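Local coordinates for xylose isomerase-like TIM barrel domain-containing protein (Sinorhizobium meliloti, PDB 3JU2) that is of unknown function but binds a zinc ion in a xylose isomerase-like TIM barrel and is probably a metal-dependent enzyme, at residues Gly7-Leu12 with Ala245-Ile250; Val102-Gly107 with Ala141-His146; His146-Ala151 with Asp178-Trp183; His204-Trp209 with Gly221-Gly226. All blocks are in the same frame, centred on the assembly; numbering follows the deposited sequence.

Contact 1: Gly7-Leu12 with Ala245-Ile250. With ZN (zinc ion), chain D.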
loop_
_atom_site.group_PDB
_atom_site.type_symbol
_atom_site.label_atom_id
_atom_site.label_comp_id
_atom_site.label_asym_id
_atom_site.label_seq_id
_atom_site.Cartn_x
_atom_site.Cartn_y
_atom_site.Cartn_z
ATOM N N GLY A 7 1.183 10.884 -28.176
ATOM C CA GLY A 7 0.613 10.327 -26.944
ATOM C C GLY A 7 1.604 9.936 -25.851
ATOM O O GLY A 7 1.221 9.291 -24.877
ATOM N N LEU A 8 2.876 10.312 -26.017
ATOM C CA LEU A 8 3.901 10.071 -24.989
ATOM C C LEU A 8 4.345 11.371 -24.343
ATOM O O LEU A 8 4.616 12.364 -25.026
ATOM C CB LEU A 8 5.105 9.322 -25.566
ATOM C CG LEU A 8 6.285 8.959 -24.645
ATOM C CD1 LEU A 8 5.843 8.052 -23.495
ATOM C CD2 LEU A 8 7.374 8.284 -25.443
ATOM N N SER A 9 4.383 11.371 -23.009
ATOM C CA SER A 9 4.937 12.480 -22.254
ATOM C C SER A 9 6.037 11.956 -21.315
ATOM O O SER A 9 6.015 10.781 -20.911
ATOM C CB SER A 9 3.855 13.192 -21.455
ATOM O OG SER A 9 4.360 14.325 -20.758
ATOM N N ILE A 10 6.995 12.819 -20.993
ATOM C CA ILE A 10 8.069 12.457 -20.077
ATOM C C ILE A 10 8.026 13.379 -18.877
ATOM O O ILE A 10 8.229 14.599 -18.980
ATOM C CB ILE A 10 9.497 12.476 -20.743
ATOM C CG1 ILE A 10 9.582 11.523 -21.947
ATOM C CG2 ILE A 10 10.611 12.231 -19.699
ATOM C CD1 ILE A 10 9.449 10.005 -21.669
ATOM N N ASN A 11 7.738 12.789 -17.721
ATOM C CA ASN A 11 7.903 13.503 -16.465
ATOM C C ASN A 11 9.421 13.580 -16.241
ATOM O O ASN A 11 10.100 12.566 -16.262
ATOM C CB ASN A 11 7.186 12.755 -15.332
ATOM C CG ASN A 11 7.309 13.452 -13.995
ATOM O OD1 ASN A 11 8.409 13.756 -13.542
ATOM N ND2 ASN A 11 6.170 13.670 -13.325
ATOM N N LEU A 12 9.933 14.784 -16.045
ATOM C CA LEU A 12 11.390 15.030 -16.100
ATOM C C LEU A 12 12.172 14.453 -14.918
ATOM O O LEU A 12 13.407 14.438 -14.927
ATOM C CB LEU A 12 11.672 16.516 -16.229
ATOM C CG LEU A 12 11.065 17.255 -17.426
ATOM C CD1 LEU A 12 11.608 18.671 -17.521
ATOM C CD2 LEU A 12 11.247 16.506 -18.746
ATOM N N ALA A 245 -2.068 12.220 -23.037
ATOM C CA ALA A 245 -0.763 11.585 -23.160
ATOM C C ALA A 245 -0.455 10.734 -21.935
ATOM O O ALA A 245 -0.859 11.088 -20.826
ATOM C CB ALA A 245 0.319 12.660 -23.354
ATOM N N GLN A 246 0.229 9.612 -22.154
ATOM C CA GLN A 246 0.748 8.800 -21.065
ATOM C C GLN A 246 2.100 9.385 -20.641
ATOM O O GLN A 246 3.004 9.506 -21.465
ATOM C CB GLN A 246 0.948 7.361 -21.507
ATOM C CG GLN A 246 -0.351 6.656 -21.889
ATOM C CD GLN A 246 -0.135 5.248 -22.307
ATOM O OE1 GLN A 246 0.481 4.448 -21.590
ATOM N NE2 GLN A 246 -0.661 4.905 -23.470
ATOM N N GLU A 247 2.223 9.720 -19.356
ATOM C CA GLU A 247 3.380 10.426 -18.820
ATOM C C GLU A 247 4.317 9.489 -18.049
ATOM O O GLU A 247 3.986 8.990 -16.969
ATOM C CB GLU A 247 2.911 11.605 -17.976
ATOM C CG GLU A 247 3.994 12.388 -17.216
ATOM C CD GLU A 247 3.406 13.299 -16.133
ATOM O OE1 GLU A 247 2.494 14.112 -16.449
ATOM O OE2 GLU A 247 3.861 13.209 -14.959
ATOM N N VAL A 248 5.490 9.243 -18.627
ATOM C CA VAL A 248 6.519 8.435 -17.979
ATOM C C VAL A 248 7.157 9.094 -16.744
ATOM O O VAL A 248 7.884 10.099 -16.851
ATOM C CB VAL A 248 7.630 8.022 -18.962
ATOM C CG1 VAL A 248 8.619 7.082 -18.274
ATOM C CG2 VAL A 248 7.044 7.314 -20.152
ATOM N N GLU A 249 6.919 8.480 -15.587
ATOM C CA GLU A 249 7.516 8.912 -14.313
ATOM C C GLU A 249 8.213 7.752 -13.589
ATOM O O GLU A 249 7.573 6.882 -12.959
ATOM C CB GLU A 249 6.459 9.573 -13.419
ATOM C CG GLU A 249 7.039 10.216 -12.147
ATOM C CD GLU A 249 5.966 10.823 -11.277
ATOM O OE1 GLU A 249 4.897 10.196 -11.174
ATOM O OE2 GLU A 249 6.175 11.917 -10.710
ATOM N N ILE A 250 9.539 7.722 -13.705
ATOM C CA ILE A 250 10.345 6.637 -13.165
ATOM C C ILE A 250 11.347 7.230 -12.163
ATOM O O ILE A 250 12.078 8.144 -12.519
ATOM C CB ILE A 250 11.131 5.905 -14.295
ATOM C CG1 ILE A 250 10.161 5.177 -15.247
ATOM C CG2 ILE A 250 12.106 4.894 -13.696
ATOM C CD1 ILE A 250 10.816 4.702 -16.515
HETATM ZN ZN ZN D . 2.881 9.987 -10.712
HETATM O O HOH W 1 -1.278 7.817 -25.275
#
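Ser9 and Glu247 lie level with each other where the first and last strands of a TIM barrel meet, a parallel pairing that closes the eight-stranded cylinder. Strands 8-11 and 246-248 exchange backbone hydrogen bonds in alternation: Ser9 N reaches Gln246 O at 2.8 Å, and Ser9 O receives Val248 N. Packing is tight on the face carrying Leu8, Ile10 and Val248. There Leu8 CD1 meets Val248 CG2 at 3.6 Å and Ile10 CD1 lies against Val248 CB, with helix 261-276 covering them from outside. The Gly7 end is looser and only partly buried; a water donates to Gly7 O and accepts a weak bond from Gln246 NE2. Toward the barrel interior, Ser9 OG and Glu247 OE1 both bond to Thr63. With CG anti to the backbone N (chi1 -180°), Asn11 donates from ND2 to Glu247 OE2 over 2.9 Å, on that oxygen's anti side and 33° out of the carboxylate plane; ND2 merely lies near Glu249 OE2, and OD1 is taken by Trp39 NE1. An alanine here would remove the amide and is likely to leave Glu247 OE2 without this donor and Trp39 NE1 without its acceptor. Glu249 OE1 binds zinc at 2.1 Å.

Contact 2: Val102-Gly107 with Ala141-His146; sequences VLVAGG and AIEPLH. With ZN (zinc ion), chain D.
Val102 turns CG1 anti to its own nitrogen (chi1 174°), and Glu143 does the same with CG (chi1 174°) before running on extended, which carries the carboxylate inward past the valine. The two side chains cross at a slant, with Val102 CG1 3.2 Å from Glu143 OE1, a close approach of a methyl to a carboxylate oxygen. The other oxygen, Glu143 OE2, binds zinc at 2.1 Å, and Asp178, His205 and Glu249 complete the metal site. Behind these groups lies a beta-alpha-beta unit of the TIM barrel: strands 101-104 and 140-142 run parallel, with helix 115-136 making the crossover. Leu103 N bonds to Ala141 O at 2.6 Å, and Leu103 O takes Glu143 N in its carbonyl plane with a nearly straight N-H (169°), fixing the backbone from which the zinc ligand springs. Farther along, one water donates to both Leu103 O and Glu143 O and accepts from Ala105 N, joining the two segments where they diverge. Val104 lies alongside Glu143, and its CG1 meets Leu145 CD2 at 3.9 Å, the two side chains crossing near a right angle. Shortening Val104 to an alanine would probably open a gap beside Leu145 and the Glu143 carboxylate. Leu103 and Ile142 point outward instead, both onto Ile126 of helix 115-136.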
loop_
_atom_site.group_PDB
_atom_site.type_symbol
_atom_site.label_atom_id
_atom_site.label_comp_id
_atom_site.label_asym_id
_atom_site.label_seq_id
_atom_site.Cartn_x
_atom_site.Cartn_y
_atom_site.Cartn_z
ATOM N N VAL A 102 -0.281 18.923 -10.277
ATOM C CA VAL A 102 -0.333 17.671 -9.518
ATOM C C VAL A 102 -0.236 17.963 -8.013
ATOM O O VAL A 102 0.633 18.711 -7.584
ATOM C CB VAL A 102 0.799 16.674 -9.973
ATOM C CG1 VAL A 102 0.857 15.411 -9.080
ATOM C CG2 VAL A 102 0.616 16.282 -11.431
ATOM N N LEU A 103 -1.123 17.376 -7.217
ATOM C CA LEU A 103 -1.093 17.549 -5.761
ATOM C C LEU A 103 -0.710 16.255 -5.045
ATOM O O LEU A 103 -1.364 15.217 -5.216
ATOM C CB LEU A 103 -2.444 18.030 -5.232
ATOM C CG LEU A 103 -3.033 19.341 -5.760
ATOM C CD1 LEU A 103 -4.350 19.601 -5.053
ATOM C CD2 LEU A 103 -2.095 20.526 -5.591
ATOM N N VAL A 104 0.362 16.336 -4.261
ATOM C CA VAL A 104 0.804 15.229 -3.401
ATOM C C VAL A 104 0.524 15.681 -1.972
ATOM O O VAL A 104 1.078 16.676 -1.496
ATOM C CB VAL A 104 2.284 14.882 -3.627
ATOM C CG1 VAL A 104 2.772 13.885 -2.576
ATOM C CG2 VAL A 104 2.488 14.334 -5.046
ATOM N N ALA A 105 -0.364 14.943 -1.320
ATOM C CA ALA A 105 -1.124 15.442 -0.180
ATOM C C ALA A 105 -0.295 15.911 1.029
ATOM O O ALA A 105 -0.670 16.880 1.680
ATOM C CB ALA A 105 -2.159 14.418 0.242
ATOM N N GLY A 106 0.830 15.244 1.301
ATOM C CA GLY A 106 1.553 15.442 2.570
ATOM C C GLY A 106 1.132 14.337 3.526
ATOM O O GLY A 106 0.006 13.837 3.459
ATOM N N GLY A 107 2.034 13.935 4.423
ATOM C CA GLY A 107 1.733 12.880 5.402
ATOM C C GLY A 107 1.334 13.450 6.751
ATOM O O GLY A 107 0.811 14.576 6.834
ATOM N N ALA A 141 -4.934 18.374 -9.888
ATOM C CA ALA A 141 -4.958 16.921 -9.979
ATOM C C ALA A 141 -4.456 16.297 -8.683
ATOM O O ALA A 141 -3.258 16.364 -8.366
ATOM C CB ALA A 141 -4.150 16.414 -11.197
ATOM N N ILE A 142 -5.383 15.735 -7.914
ATOM C CA ILE A 142 -5.017 14.954 -6.734
ATOM C C ILE A 142 -4.376 13.669 -7.226
ATOM O O ILE A 142 -4.988 12.902 -7.970
ATOM C CB ILE A 142 -6.251 14.610 -5.861
ATOM C CG1 ILE A 142 -6.921 15.903 -5.359
ATOM C CG2 ILE A 142 -5.863 13.672 -4.693
ATOM C CD1 ILE A 142 -8.241 15.646 -4.668
ATOM N N GLU A 143 -3.140 13.421 -6.814
ATOM C CA GLU A 143 -2.507 12.171 -7.193
ATOM C C GLU A 143 -2.545 11.247 -5.985
ATOM O O GLU A 143 -1.784 11.471 -5.025
ATOM C CB GLU A 143 -1.068 12.404 -7.674
ATOM C CG GLU A 143 -0.326 11.109 -7.932
ATOM C CD GLU A 143 1.061 11.327 -8.524
ATOM O OE1 GLU A 143 1.688 12.381 -8.288
ATOM O OE2 GLU A 143 1.533 10.413 -9.206
ATOM N N PRO A 144 -3.445 10.235 -6.003
ATOM C CA PRO A 144 -3.381 9.303 -4.900
ATOM C C PRO A 144 -2.027 8.582 -4.912
ATOM O O PRO A 144 -1.543 8.191 -5.982
ATOM C CB PRO A 144 -4.511 8.318 -5.196
ATOM C CG PRO A 144 -4.811 8.452 -6.638
ATOM C CD PRO A 144 -4.503 9.867 -6.978
ATOM N N LEU A 145 -1.406 8.485 -3.742
ATOM C CA LEU A 145 -0.102 7.822 -3.613
ATOM C C LEU A 145 -0.238 6.444 -3.032
ATOM O O LEU A 145 -1.149 6.155 -2.240
ATOM C CB LEU A 145 0.876 8.657 -2.779
ATOM C CG LEU A 145 1.974 9.372 -3.579
ATOM C CD1 LEU A 145 1.442 10.431 -4.531
ATOM C CD2 LEU A 145 3.020 9.999 -2.620
ATOM N N HIS A 146 0.670 5.565 -3.434
ATOM C CA HIS A 146 0.731 4.236 -2.865
ATOM C C HIS A 146 0.575 4.267 -1.324
ATOM O O HIS A 146 1.169 5.123 -0.648
ATOM C CB HIS A 146 2.069 3.568 -3.208
ATOM C CG HIS A 146 2.025 2.087 -3.070
ATOM N ND1 HIS A 146 1.993 1.455 -1.846
ATOM C CD2 HIS A 146 1.959 1.107 -4.006
ATOM C CE1 HIS A 146 1.926 0.146 -2.034
ATOM N NE2 HIS A 146 1.927 -0.090 -3.336
HETATM ZN ZN ZN D . 2.881 9.987 -10.712
HETATM O O HOH W 2 -1.933 13.149 -2.945
#

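Contact 3: His146-Ala151 with Asp178-Trp183. With ZN (zinc ion), chain D.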
loop_
_atom_site.group_PDB
_atom_site.type_symbol
_atom_site.label_atom_id
_atom_site.label_comp_id
_atom_site.label_asym_id
_atom_site.label_seq_id
_atom_site.Cartn_x
_atom_site.Cartn_y
_atom_site.Cartn_z
ATOM N N HIS A 146 0.670 5.565 -3.434
ATOM C CA HIS A 146 0.731 4.236 -2.865
ATOM C C HIS A 146 0.575 4.267 -1.324
ATOM O O HIS A 146 1.169 5.123 -0.648
ATOM C CB HIS A 146 2.069 3.568 -3.208
ATOM C CG HIS A 146 2.025 2.087 -3.070
ATOM N ND1 HIS A 146 1.993 1.455 -1.846
ATOM C CD2 HIS A 146 1.959 1.107 -4.006
ATOM C CE1 HIS A 146 1.926 0.146 -2.034
ATOM N NE2 HIS A 146 1.927 -0.090 -3.336
ATOM N N PRO A 147 -0.250 3.356 -0.780
ATOM C CA PRO A 147 -0.404 3.186 0.683
ATOM C C PRO A 147 0.912 3.178 1.494
ATOM O O PRO A 147 0.915 3.638 2.609
ATOM C CB PRO A 147 -1.107 1.848 0.794
ATOM C CG PRO A 147 -2.020 1.888 -0.377
ATOM C CD PRO A 147 -1.172 2.478 -1.508
ATOM N N MET A 148 2.020 2.705 0.922
ATOM C CA MET A 148 3.298 2.733 1.668
ATOM C C MET A 148 3.794 4.142 2.000
ATOM O O MET A 148 4.642 4.317 2.898
ATOM C CB MET A 148 4.390 1.865 0.991
ATOM C CG MET A 148 5.037 2.375 -0.288
ATOM S SD MET A 148 6.070 1.025 -1.059
ATOM C CE MET A 148 6.053 1.684 -2.721
ATOM N N TYR A 149 3.252 5.142 1.309
ATOM C CA TYR A 149 3.636 6.537 1.510
ATOM C C TYR A 149 2.750 7.341 2.470
ATOM O O TYR A 149 2.923 8.556 2.593
ATOM C CB TYR A 149 3.685 7.261 0.168
ATOM C CG TYR A 149 4.614 6.639 -0.838
ATOM C CD1 TYR A 149 5.963 6.368 -0.528
ATOM C CD2 TYR A 149 4.156 6.324 -2.109
ATOM C CE1 TYR A 149 6.814 5.801 -1.489
ATOM C CE2 TYR A 149 4.982 5.767 -3.069
ATOM C CZ TYR A 149 6.305 5.495 -2.766
ATOM O OH TYR A 149 7.068 4.928 -3.771
ATOM N N ALA A 150 1.814 6.658 3.113
ATOM C CA ALA A 150 0.725 7.300 3.880
ATOM C C ALA A 150 1.204 8.147 5.061
ATOM O O ALA A 150 0.704 9.261 5.268
ATOM C CB ALA A 150 -0.293 6.246 4.347
ATOM N N ALA A 151 2.183 7.631 5.806
ATOM C CA ALA A 151 2.667 8.283 7.045
ATOM C C ALA A 151 3.458 9.572 6.812
ATOM O O ALA A 151 3.348 10.515 7.591
ATOM C CB ALA A 151 3.513 7.283 7.871
ATOM N N ASP A 178 -1.647 7.515 -11.429
ATOM C CA ASP A 178 -0.302 6.917 -11.611
ATOM C C ASP A 178 -0.375 5.430 -11.335
ATOM O O ASP A 178 -0.712 4.995 -10.214
ATOM C CB ASP A 178 0.707 7.607 -10.676
ATOM C CG ASP A 178 2.199 7.176 -10.921
ATOM O OD1 ASP A 178 2.513 6.070 -11.396
ATOM O OD2 ASP A 178 3.081 8.015 -10.642
ATOM N N VAL A 179 -0.038 4.621 -12.337
ATOM C CA VAL A 179 -0.104 3.165 -12.201
ATOM C C VAL A 179 0.692 2.614 -10.997
ATOM O O VAL A 179 0.294 1.615 -10.405
ATOM C CB VAL A 179 0.293 2.426 -13.518
ATOM C CG1 VAL A 179 -0.623 2.864 -14.685
ATOM C CG2 VAL A 179 1.812 2.618 -13.874
ATOM N N TYR A 180 1.794 3.284 -10.626
ATOM C CA TYR A 180 2.634 2.839 -9.506
ATOM C C TYR A 180 1.828 2.891 -8.209
ATOM O O TYR A 180 1.919 1.992 -7.379
ATOM C CB TYR A 180 3.884 3.708 -9.361
ATOM C CG TYR A 180 4.999 3.000 -8.630
ATOM C CD1 TYR A 180 5.708 1.978 -9.256
ATOM C CD2 TYR A 180 5.340 3.347 -7.312
ATOM C CE1 TYR A 180 6.737 1.298 -8.585
ATOM C CE2 TYR A 180 6.391 2.691 -6.630
ATOM C CZ TYR A 180 7.086 1.673 -7.285
ATOM O OH TYR A 180 8.103 1.012 -6.643
ATOM N N HIS A 181 1.028 3.938 -8.089
ATOM C CA HIS A 181 0.247 4.183 -6.886
ATOM C C HIS A 181 -1.049 3.375 -6.761
ATOM O O HIS A 181 -1.492 3.109 -5.650
ATOM C CB HIS A 181 -0.012 5.678 -6.783
ATOM C CG HIS A 181 1.243 6.491 -6.703
ATOM N ND1 HIS A 181 2.346 6.090 -5.970
ATOM C CD2 HIS A 181 1.563 7.687 -7.244
ATOM C CE1 HIS A 181 3.292 7.009 -6.075
ATOM N NE2 HIS A 181 2.841 7.984 -6.843
ATOM N N VAL A 182 -1.636 2.963 -7.893
ATOM C CA VAL A 182 -3.021 2.428 -7.902
ATOM C C VAL A 182 -3.192 1.027 -8.476
ATOM O O VAL A 182 -4.263 0.430 -8.302
ATOM C CB VAL A 182 -3.994 3.366 -8.665
ATOM C CG1 VAL A 182 -3.941 4.784 -8.139
ATOM C CG2 VAL A 182 -3.677 3.352 -10.182
ATOM N N TRP A 183 -2.158 0.492 -9.152
ATOM C CA TRP A 183 -2.300 -0.784 -9.889
ATOM C C TRP A 183 -2.858 -1.939 -9.039
ATOM O O TRP A 183 -3.574 -2.785 -9.553
ATOM C CB TRP A 183 -0.958 -1.221 -10.557
ATOM C CG TRP A 183 0.002 -1.798 -9.551
ATOM C CD1 TRP A 183 0.861 -1.108 -8.728
ATOM C CD2 TRP A 183 0.137 -3.174 -9.212
ATOM N NE1 TRP A 183 1.531 -1.987 -7.909
ATOM C CE2 TRP A 183 1.098 -3.260 -8.179
ATOM C CE3 TRP A 183 -0.462 -4.352 -9.686
ATOM C CZ2 TRP A 183 1.464 -4.470 -7.607
ATOM C CZ3 TRP A 183 -0.091 -5.555 -9.135
ATOM C CH2 TRP A 183 0.863 -5.610 -8.089
HETATM ZN ZN ZN D . 2.881 9.987 -10.712
HETATM O O HOH W 3 1.971 -2.526 -4.697
#
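The imidazole of His146 has Tyr180 O at its edge, near the ring plane and 3.5 Å from His146 CD2, while the methyl CE of Met148 sits over one face, offset toward the rim. Elsewhere round the rim, also in plane, lie Met148 N, at ND1, and a water 2.8 Å from His146 NE2, which takes a weak bond from Trp183 NE1. Met148 serves a second ring too: its CG lies over the centre of one face of Tyr149. The Tyr149 ring in turn meets His181 rim to rim with planes at 86°, Tyr149 CE2 standing 3.7 Å from His181 CE1. At the edge of the Tyr180 ring comes the hydroxyl of Tyr149, whose hydrogen bond goes to Met216 O, and the Met148 methyl touches Tyr180 CE2 obliquely.

These rings join the loop after strand 140-142, here a 3-10 segment at 147-149, to the short helix 179-182. That helix starts from a zinc ligand. Asp178 is its N-cap, accepting Tyr180 N on OD1 at 3.0 Å from above the carboxylate plane, while OD2 binds the metal at 2.0 Å and receives Arg220 NH1. At the subunit interface, His146 and Pro147 pack on Pro147 of the second subunit.

Met148 N donates to His146 ND1 along a nearly straight line (176°), almost exactly in the ring plane, which fixes the rotation of the imidazole and makes ND1 the acceptor. Tyr180 O, buried by this contact, has no hydrogen-bond partner in the model and meets only the carbon edge of that ring, at CD2.

Contact 4: His204-Trp209 with Gly221-Gly226; sequences HHICDW and GMMGDG. With ZN (zinc ion), chain D.
Asp208 reaches across to the 221-226 loop with its carboxylate, and OD1 gathers two backbone N-H groups there. Gly224 N donates over 2.9 Å, meeting OD1 on the anti side close to the carboxylate plane, and Gly226 N adds a weaker bond. The other oxygen turns back to its own segment: OD2 receives Trp209 N on its anti side, and also Ile228 N. Four backbone N-H groups thus grip one buried carboxylate, fixing its rotation and probably favouring its charged form.

Next come the main chains. Gly221 N donates to Asp208 O at 2.9 Å and Asp208 N returns a weak bond to Gly221 O, forming a single antiparallel hydrogen-bonded pair. Beyond it Met222 to Asp225 make a type II turn, closed by Asp225 N on Met222 O, with Gly224 at the positive phi (98°) such a turn favours at its third residue. Gly226 lies so close, its CA 3.2 Å from Trp209 O, that a side chain there would strike this oxygen.

Met223 bends at chi2 and chi3, laying CG and SD over the backbone of Cys207, and its sulfur meets Ile206 CD1 at 4.0 Å. Farther out, Leu230 of helix 230-239 packs on Asp208 and Met223, and Arg271 forms a salt bridge with Asp225 and bonds to Met223 O. On strand 201-206, His205 binds zinc through ND1 at 2.3 Å, and the loop past the strand's C-terminal end pairs with the chain that follows it; in TIM barrels this end carries the active site, so the zinc site is probably that of this protein.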
loop_
_atom_site.group_PDB
_atom_site.type_symbol
_atom_site.label_atom_id
_atom_site.label_comp_id
_atom_site.label_asym_id
_atom_site.label_seq_id
_atom_site.Cartn_x
_atom_site.Cartn_y
_atom_site.Cartn_z
ATOM N N HIS A 204 -2.382 10.669 -16.637
ATOM C CA HIS A 204 -2.116 9.251 -16.529
ATOM C C HIS A 204 -0.588 9.057 -16.527
ATOM O O HIS A 204 0.102 9.412 -17.502
ATOM C CB HIS A 204 -2.803 8.508 -17.685
ATOM C CG HIS A 204 -2.493 7.050 -17.759
ATOM N ND1 HIS A 204 -2.660 6.329 -18.916
ATOM C CD2 HIS A 204 -2.067 6.163 -16.823
ATOM C CE1 HIS A 204 -2.327 5.070 -18.708
ATOM N NE2 HIS A 204 -1.958 4.942 -17.446
ATOM N N HIS A 205 -0.064 8.524 -15.426
ATOM C CA HIS A 205 1.396 8.340 -15.291
ATOM C C HIS A 205 1.734 6.884 -15.405
ATOM O O HIS A 205 1.034 6.022 -14.852
ATOM C CB HIS A 205 1.944 8.873 -13.968
ATOM C CG HIS A 205 1.717 10.335 -13.749
ATOM N ND1 HIS A 205 2.203 10.994 -12.643
ATOM C CD2 HIS A 205 1.060 11.267 -14.480
ATOM C CE1 HIS A 205 1.843 12.263 -12.692
ATOM N NE2 HIS A 205 1.149 12.456 -13.797
ATOM N N ILE A 206 2.824 6.603 -16.092
ATOM C CA ILE A 206 3.226 5.251 -16.353
ATOM C C ILE A 206 4.660 4.927 -15.944
ATOM O O ILE A 206 5.462 5.785 -15.839
ATOM C CB ILE A 206 2.924 4.834 -17.793
ATOM C CG1 ILE A 206 3.534 5.814 -18.778
ATOM C CG2 ILE A 206 1.464 4.800 -18.021
ATOM C CD1 ILE A 206 3.767 5.241 -20.136
ATOM N N CYS A 207 4.910 3.650 -15.736
ATOM C CA CYS A 207 6.090 3.070 -15.133
ATOM C C CYS A 207 5.700 1.655 -14.779
ATOM O O CYS A 207 4.718 1.201 -15.246
ATOM C CB CYS A 207 6.554 3.843 -13.916
ATOM S SG CYS A 207 5.423 3.975 -12.616
ATOM N N ASP A 208 6.458 0.955 -13.966
ATOM C CA ASP A 208 6.128 -0.407 -13.641
ATOM C C ASP A 208 6.497 -0.754 -12.222
ATOM O O ASP A 208 7.312 -0.131 -11.627
ATOM C CB ASP A 208 6.780 -1.384 -14.611
ATOM C CG ASP A 208 5.880 -2.547 -14.997
ATOM O OD1 ASP A 208 6.087 -3.088 -16.067
ATOM O OD2 ASP A 208 5.006 -2.939 -14.248
ATOM N N TRP A 209 5.846 -1.765 -11.711
ATOM C CA TRP A 209 6.097 -2.293 -10.380
ATOM C C TRP A 209 7.012 -3.503 -10.537
ATOM O O TRP A 209 6.614 -4.564 -11.040
ATOM C CB TRP A 209 4.778 -2.720 -9.692
ATOM C CG TRP A 209 4.993 -3.176 -8.283
ATOM C CD1 TRP A 209 5.300 -4.437 -7.865
ATOM C CD2 TRP A 209 4.968 -2.354 -7.104
ATOM N NE1 TRP A 209 5.459 -4.456 -6.499
ATOM C CE2 TRP A 209 5.259 -3.195 -6.006
ATOM C CE3 TRP A 209 4.734 -0.991 -6.876
ATOM C CZ2 TRP A 209 5.310 -2.723 -4.670
ATOM C CZ3 TRP A 209 4.777 -0.512 -5.550
ATOM C CH2 TRP A 209 5.080 -1.382 -4.469
ATOM N N GLY A 221 10.043 0.751 -11.901
ATOM C CA GLY A 221 10.479 0.123 -13.147
ATOM C C GLY A 221 10.172 0.887 -14.418
ATOM O O GLY A 221 9.259 1.733 -14.470
ATOM N N MET A 222 10.951 0.580 -15.453
ATOM C CA MET A 222 10.600 0.936 -16.815
ATOM C C MET A 222 9.424 0.054 -17.227
ATOM O O MET A 222 9.363 -1.108 -16.858
ATOM C CB MET A 222 11.797 0.685 -17.757
ATOM C CG MET A 222 11.565 1.063 -19.252
ATOM S SD MET A 222 11.234 2.696 -19.778
ATOM C CE MET A 222 12.833 3.477 -19.415
ATOM N N MET A 223 8.508 0.633 -17.981
ATOM C CA MET A 223 7.344 -0.084 -18.521
ATOM C C MET A 223 7.749 -1.401 -19.168
ATOM O O MET A 223 8.634 -1.430 -20.026
ATOM C CB MET A 223 6.601 0.822 -19.507
ATOM C CG MET A 223 6.066 2.135 -18.917
ATOM S SD MET A 223 7.159 3.577 -18.771
ATOM C CE MET A 223 7.734 3.709 -20.500
ATOM N N GLY A 224 7.156 -2.502 -18.711
ATOM C CA GLY A 224 7.478 -3.829 -19.246
ATOM C C GLY A 224 8.473 -4.636 -18.438
ATOM O O GLY A 224 8.536 -5.857 -18.570
ATOM N N ASP A 225 9.256 -3.962 -17.594
ATOM C CA ASP A 225 10.195 -4.660 -16.725
ATOM C C ASP A 225 9.501 -5.225 -15.486
ATOM O O ASP A 225 10.056 -6.065 -14.788
ATOM C CB ASP A 225 11.312 -3.705 -16.277
ATOM C CG ASP A 225 12.400 -3.530 -17.341
ATOM O OD1 ASP A 225 12.255 -4.086 -18.453
ATOM O OD2 ASP A 225 13.406 -2.853 -17.050
ATOM N N GLY A 226 8.281 -4.760 -15.220
ATOM C CA GLY A 226 7.565 -5.215 -14.040
ATOM C C GLY A 226 6.330 -6.052 -14.302
ATOM O O GLY A 226 6.253 -6.798 -15.286
HETATM ZN ZN ZN D . 2.881 9.987 -10.712
#

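How the contacts relate
Along the chain, contact 1 joins the outermost segments, and contacts 2, 3 and 4 follow one another between them, contacts 2 and 3 sharing His146. Contact 1 closes the barrel, while contact 2 pairs two strands on another part of the same sheet; the centres of contacts 1 and 2 are about 17 Å apart. Strands 201-206 and 246-248 are neighbours, linking contact 4 to contact 1, with contact centres about 11 Å apart. The centre of contact 3, between the loop after strand 140-142 and helix 179-182, is about 9 Å from that of contact 2, and both contacts 3 and 4 touch the second subunit. Each contact supplies one zinc ligand, so distant parts of the sequence converge on one metal inside the barrel.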